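Peroxinectin A (Dictyostelium discoideum, PDB 6ERC) is a secreted haem peroxidase that uses hydrogen peroxide to oxidise phenolic donors, with activity also towards iodide and thiocyanate. Local coordinates at residues F78-K87 and I143-V154. Sequence-based numbering, arbitrary orientation.
Sequences FLIHNMALSK and INSLGSYIDGNV. With NA (sodium ion), chain K; HEM (protoporphyrin IX containing Fe), chain F.
N82 and residues 147-153 share a sodium ion. N82 O binds it at 2.4 Å, beside the backbone carbonyls of G147 and Y149. D151 OD1 and N153 OD1 complete the five protein ligands. The ion holds together oxygens that would otherwise repel: N82 O and Y149 O lie just 2.9 Å apart. N153 divides its amide. OD1 takes the metal, while ND2 gives a weak hydrogen bond to the backbone O of H81, the predicted proton acceptor, whose side chain lies close to R213. N82 directly follows H81, so the ion sits next to the distal histidine, where other animal haem peroxidases bind calcium.

Further along, N144 reads the backbone of 83-85 with its side chain. Its CG stands anti to the backbone N (chi1 -172°), which carries the amide across to segment 78-87. CB leads to CG, which comes within 4.0 Å of A84 CA. That CA faces the OD1/ND2 edge of the amide, with OD1 nearer still at 3.3 Å. ND2 then gives a nearly straight hydrogen bond to M83 O (3.1 Å, 177°), in plane with both the amide and the carbonyl. OD1 accepts from L85 N at 2.9 Å, the donor tilted from the carbonyl plane. Both polar atoms of this buried amide are therefore satisfied. S145 N adds a hydrogen bond to L85 O at 2.9 Å. Next to it, S86 OG donates to the haem propionate O2D.

At the far end, V154 CG1 lies against the N82 amide and reaches F78 CZ at 3.5 Å. N82 ND2 hydrogen-bonds back to F78 O.

The contact joins the end of helix 70-80 to the link between strand 139-144 and helix 153-156. Helix 218-241 packs on F78 and V154, helix 247-275 on L79 and I150, and helix 294-300 on I80 and M83.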
loop_
_atom_site.group_PDB
_atom_site.type_symbol
_atom_site.label_atom_id
_atom_site.label_comp_id
_atom_site.label_asym_id
_atom_site.label_seq_id
_atom_site.Cartn_x
_atom_site.Cartn_y
_atom_site.Cartn_z
ATOM N N PHE A 78 1.290 3.840 -2.976
ATOM C CA PHE A 78 1.335 3.485 -4.390
ATOM C C PHE A 78 2.075 2.174 -4.609
ATOM O O PHE A 78 1.712 1.398 -5.499
ATOM C CB PHE A 78 1.998 4.612 -5.183
ATOM C CG PHE A 78 2.023 4.377 -6.662
ATOM C CD1 PHE A 78 0.945 4.740 -7.451
ATOM C CD2 PHE A 78 3.124 3.800 -7.267
ATOM C CE1 PHE A 78 0.965 4.527 -8.810
ATOM C CE2 PHE A 78 3.148 3.584 -8.625
ATOM C CZ PHE A 78 2.067 3.951 -9.398
ATOM N N LEU A 79 3.100 1.904 -3.800
ATOM C CA LEU A 79 3.884 0.685 -3.964
ATOM C C LEU A 79 3.080 -0.551 -3.579
ATOM O O LEU A 79 3.106 -1.561 -4.289
ATOM C CB LEU A 79 5.163 0.778 -3.133
ATOM C CG LEU A 79 6.068 -0.454 -3.103
ATOM C CD1 LEU A 79 6.405 -0.940 -4.505
ATOM C CD2 LEU A 79 7.341 -0.131 -2.332
ATOM N N ILE A 80 2.364 -0.500 -2.450
ATOM C CA ILE A 80 1.623 -1.680 -2.012
ATOM C C ILE A 80 0.512 -2.013 -2.997
ATOM O O ILE A 80 0.185 -3.188 -3.201
ATOM C CB ILE A 80 1.065 -1.492 -0.585
ATOM C CG1 ILE A 80 0.417 -2.791 -0.102
ATOM C CG2 ILE A 80 0.057 -0.355 -0.531
ATOM C CD1 ILE A 80 1.416 -3.892 0.196
ATOM N N HIS A 81 -0.092 -1.000 -3.615
ATOM C CA HIS A 81 -1.107 -1.261 -4.627
ATOM C C HIS A 81 -0.535 -1.942 -5.866
ATOM O O HIS A 81 -1.309 -2.357 -6.735
ATOM C CB HIS A 81 -1.806 0.044 -5.013
ATOM C CG HIS A 81 -2.626 0.636 -3.910
ATOM N ND1 HIS A 81 -3.182 1.895 -3.986
ATOM C CD2 HIS A 81 -2.986 0.140 -2.701
ATOM C CE1 HIS A 81 -3.848 2.149 -2.873
ATOM N NE2 HIS A 81 -3.744 1.101 -2.077
ATOM N N ASN A 82 0.789 -2.061 -5.969
ATOM C CA ASN A 82 1.425 -2.867 -7.001
ATOM C C ASN A 82 1.667 -4.306 -6.567
ATOM O O ASN A 82 2.192 -5.091 -7.364
ATOM C CB ASN A 82 2.769 -2.248 -7.412
ATOM C CG ASN A 82 2.624 -1.174 -8.471
ATOM O OD1 ASN A 82 2.553 -1.472 -9.664
ATOM N ND2 ASN A 82 2.595 0.082 -8.041
ATOM N N MET A 83 1.299 -4.676 -5.342
ATOM C CA MET A 83 1.775 -5.938 -4.782
ATOM C C MET A 83 0.695 -6.790 -4.126
ATOM O O MET A 83 0.709 -8.010 -4.298
ATOM C CB MET A 83 2.887 -5.645 -3.763
ATOM C CG MET A 83 4.108 -4.966 -4.360
ATOM S SD MET A 83 5.399 -4.617 -3.148
ATOM C CE MET A 83 5.854 -6.271 -2.653
ATOM N N ALA A 84 -0.224 -6.195 -3.368
ATOM C CA ALA A 84 -1.121 -6.998 -2.546
ATOM C C ALA A 84 -2.498 -6.361 -2.433
ATOM O O ALA A 84 -2.624 -5.139 -2.334
ATOM C CB ALA A 84 -0.537 -7.198 -1.144
ATOM N N LEU A 85 -3.527 -7.209 -2.435
ATOM C CA LEU A 85 -4.889 -6.792 -2.125
ATOM C C LEU A 85 -5.571 -7.912 -1.356
ATOM O O LEU A 85 -5.685 -9.032 -1.860
ATOM C CB LEU A 85 -5.688 -6.465 -3.389
ATOM C CG LEU A 85 -7.152 -6.090 -3.138
ATOM C CD1 LEU A 85 -7.247 -4.731 -2.464
ATOM C CD2 LEU A 85 -7.956 -6.114 -4.422
ATOM N N SER A 86 -6.034 -7.605 -0.144
ATOM C CA SER A 86 -6.767 -8.572 0.672
ATOM C C SER A 86 -8.258 -8.358 0.432
ATOM O O SER A 86 -8.977 -7.762 1.236
ATOM C CB SER A 86 -6.395 -8.420 2.140
ATOM O OG SER A 86 -5.017 -8.685 2.337
ATOM N N LYS A 87 -8.725 -8.857 -0.704
ATOM C CA LYS A 87 -10.107 -8.626 -1.112
ATOM C C LYS A 87 -11.052 -9.424 -0.220
ATOM O O LYS A 87 -10.911 -10.650 -0.134
ATOM C CB LYS A 87 -10.297 -9.014 -2.575
ATOM C CG LYS A 87 -11.610 -8.527 -3.182
ATOM C CD LYS A 87 -11.678 -8.817 -4.679
ATOM C CE LYS A 87 -13.022 -8.422 -5.278
ATOM N NZ LYS A 87 -13.261 -6.952 -5.199
ATOM N N ILE A 143 -6.116 -15.133 0.347
ATOM C CA ILE A 143 -5.901 -15.026 -1.099
ATOM C C ILE A 143 -5.483 -13.604 -1.441
ATOM O O ILE A 143 -6.151 -12.637 -1.051
ATOM C CB ILE A 143 -7.161 -15.441 -1.897
ATOM C CG1 ILE A 143 -7.341 -16.982 -1.888
ATOM C CG2 ILE A 143 -7.075 -14.899 -3.339
ATOM C CD1 ILE A 143 -6.670 -17.717 -3.056
ATOM N N ASN A 144 -4.376 -13.483 -2.167
ATOM C CA ASN A 144 -3.933 -12.200 -2.702
ATOM C C ASN A 144 -4.660 -11.936 -4.016
ATOM O O ASN A 144 -4.385 -12.587 -5.032
ATOM C CB ASN A 144 -2.416 -12.177 -2.917
ATOM C CG ASN A 144 -1.902 -10.800 -3.289
ATOM O OD1 ASN A 144 -2.670 -9.840 -3.361
ATOM N ND2 ASN A 144 -0.608 -10.693 -3.515
ATOM N N SER A 145 -5.586 -10.984 -4.002
ATOM C CA SER A 145 -6.334 -10.618 -5.204
ATOM C C SER A 145 -5.583 -9.614 -6.073
ATOM O O SER A 145 -6.177 -8.679 -6.615
ATOM C CB SER A 145 -7.707 -10.080 -4.805
ATOM O OG SER A 145 -8.510 -11.106 -4.245
ATOM N N LEU A 146 -4.273 -9.797 -6.220
ATOM C CA LEU A 146 -3.443 -8.899 -7.006
ATOM C C LEU A 146 -2.133 -9.608 -7.312
ATOM O O LEU A 146 -1.674 -10.449 -6.535
ATOM C CB LEU A 146 -3.179 -7.587 -6.261
ATOM C CG LEU A 146 -3.136 -6.314 -7.102
ATOM C CD1 LEU A 146 -4.530 -5.927 -7.569
ATOM C CD2 LEU A 146 -2.507 -5.186 -6.309
ATOM N N GLY A 147 -1.539 -9.267 -8.454
ATOM C CA GLY A 147 -0.252 -9.825 -8.814
ATOM C C GLY A 147 0.831 -9.407 -7.839
ATOM O O GLY A 147 0.939 -8.228 -7.494
ATOM N N SER A 148 1.641 -10.366 -7.389
ATOM C CA SER A 148 2.653 -10.088 -6.378
ATOM C C SER A 148 3.852 -9.329 -6.930
ATOM O O SER A 148 4.616 -8.752 -6.148
ATOM C CB SER A 148 3.129 -11.396 -5.743
ATOM O OG SER A 148 2.056 -12.070 -5.112
ATOM N N TYR A 149 4.036 -9.320 -8.247
ATOM C CA TYR A 149 5.174 -8.643 -8.849
ATOM C C TYR A 149 4.891 -7.156 -9.012
ATOM O O TYR A 149 3.751 -6.736 -9.224
ATOM C CB TYR A 149 5.504 -9.255 -10.212
ATOM C CG TYR A 149 5.842 -10.728 -10.157
ATOM C CD1 TYR A 149 7.132 -11.152 -9.873
ATOM C CD2 TYR A 149 4.871 -11.690 -10.395
ATOM C CE1 TYR A 149 7.447 -12.497 -9.820
ATOM C CE2 TYR A 149 5.176 -13.038 -10.345
ATOM C CZ TYR A 149 6.465 -13.437 -10.057
ATOM O OH TYR A 149 6.770 -14.779 -10.007
ATOM N N ILE A 150 5.948 -6.357 -8.896
ATOM C CA ILE A 150 5.874 -4.940 -9.230
ATOM C C ILE A 150 5.863 -4.845 -10.750
ATOM O O ILE A 150 6.919 -4.843 -11.392
ATOM C CB ILE A 150 7.042 -4.150 -8.609
ATOM C CG1 ILE A 150 6.973 -4.231 -7.080
ATOM C CG2 ILE A 150 7.003 -2.697 -9.057
ATOM C CD1 ILE A 150 8.209 -3.726 -6.370
ATOM N N ASP A 151 4.662 -4.781 -11.334
ATOM C CA ASP A 151 4.484 -4.964 -12.770
ATOM C C ASP A 151 3.583 -3.895 -13.381
ATOM O O ASP A 151 3.045 -4.098 -14.474
ATOM C CB ASP A 151 3.919 -6.357 -13.060
ATOM C CG ASP A 151 2.609 -6.623 -12.335
ATOM O OD1 ASP A 151 2.149 -5.746 -11.573
ATOM O OD2 ASP A 151 2.037 -7.716 -12.528
ATOM N N GLY A 152 3.410 -2.763 -12.701
ATOM C CA GLY A 152 2.620 -1.678 -13.246
ATOM C C GLY A 152 1.137 -1.944 -13.339
ATOM O O GLY A 152 0.427 -1.164 -13.983
ATOM N N ASN A 153 0.642 -3.020 -12.720
ATOM C CA ASN A 153 -0.793 -3.289 -12.723
ATOM C C ASN A 153 -1.582 -2.077 -12.251
ATOM O O ASN A 153 -2.749 -1.907 -12.623
ATOM C CB ASN A 153 -1.105 -4.491 -11.831
ATOM C CG ASN A 153 -0.907 -4.188 -10.353
ATOM O OD1 ASN A 153 0.184 -4.364 -9.811
ATOM N ND2 ASN A 153 -1.963 -3.723 -9.697
ATOM N N VAL A 154 -0.967 -1.235 -11.420
ATOM C CA VAL A 154 -1.619 -0.020 -10.949
ATOM C C VAL A 154 -2.040 0.866 -12.115
ATOM O O VAL A 154 -3.040 1.588 -12.025
ATOM C CB VAL A 154 -0.682 0.724 -9.976
ATOM C CG1 VAL A 154 0.637 1.070 -10.659
ATOM C CG2 VAL A 154 -1.353 1.973 -9.432
HETATM NA NA NA K . 1.444 -6.380 -9.297
HETATM C CHA HEM F . -4.650 -1.375 3.461
HETATM C CHB HEM F . -6.435 3.118 3.531
HETATM C CHC HEM F . -1.909 4.896 3.380
HETATM C CHD HEM F . -0.135 0.392 3.555
HETATM C C1A HEM F . -5.516 -0.314 3.556
HETATM C C2A HEM F . -6.937 -0.403 3.786
HETATM C C3A HEM F . -7.438 0.835 3.809
HETATM C C4A HEM F . -6.342 1.751 3.588
HETATM C CMA HEM F . -8.914 1.240 4.022
HETATM C CAA HEM F . -7.702 -1.721 3.981
HETATM C CBA HEM F . -8.174 -1.745 5.428
HETATM C CGA HEM F . -8.412 -3.166 5.867
HETATM O O1A HEM F . -7.439 -3.963 5.903
HETATM O O2A HEM F . -9.578 -3.503 6.194
HETATM C C1B HEM F . -5.364 3.977 3.476
HETATM C C2B HEM F . -5.461 5.414 3.415
HETATM C C3B HEM F . -4.214 5.913 3.368
HETATM C C4B HEM F . -3.287 4.799 3.401
HETATM C CMB HEM F . -6.813 6.155 3.402
HETATM C CAB HEM F . -3.743 7.385 3.301
HETATM C CBB HEM F . -4.580 8.425 3.354
HETATM C C1C HEM F . -1.026 3.839 3.423
HETATM C C2C HEM F . 0.424 3.925 3.419
HETATM C C3C HEM F . 0.915 2.667 3.466
HETATM C C4C HEM F . -0.217 1.767 3.501
HETATM C CMC HEM F . 1.159 5.282 3.376
HETATM C CAC HEM F . 2.359 2.101 3.487
HETATM C CBC HEM F . 3.483 2.820 3.444
HETATM C C1D HEM F . -1.200 -0.474 3.500
HETATM C C2D HEM F . -1.116 -1.913 3.398
HETATM C C3D HEM F . -2.364 -2.391 3.383
HETATM C C4D HEM F . -3.279 -1.279 3.455
HETATM C CMD HEM F . 0.199 -2.717 3.351
HETATM C CAD HEM F . -2.809 -3.859 3.266
HETATM C CBD HEM F . -2.697 -4.199 1.783
HETATM C CGD HEM F . -3.771 -5.174 1.364
HETATM O O1D HEM F . -4.899 -4.717 1.047
HETATM O O2D HEM F . -3.513 -6.404 1.333
HETATM N NA HEM F . -5.185 1.018 3.438
HETATM N NB HEM F . -4.026 3.633 3.466
HETATM N NC HEM F . -1.378 2.507 3.472
HETATM N ND HEM F . -2.534 -0.123 3.531
HETATM FE FE HEM F . -3.270 1.730 3.443
#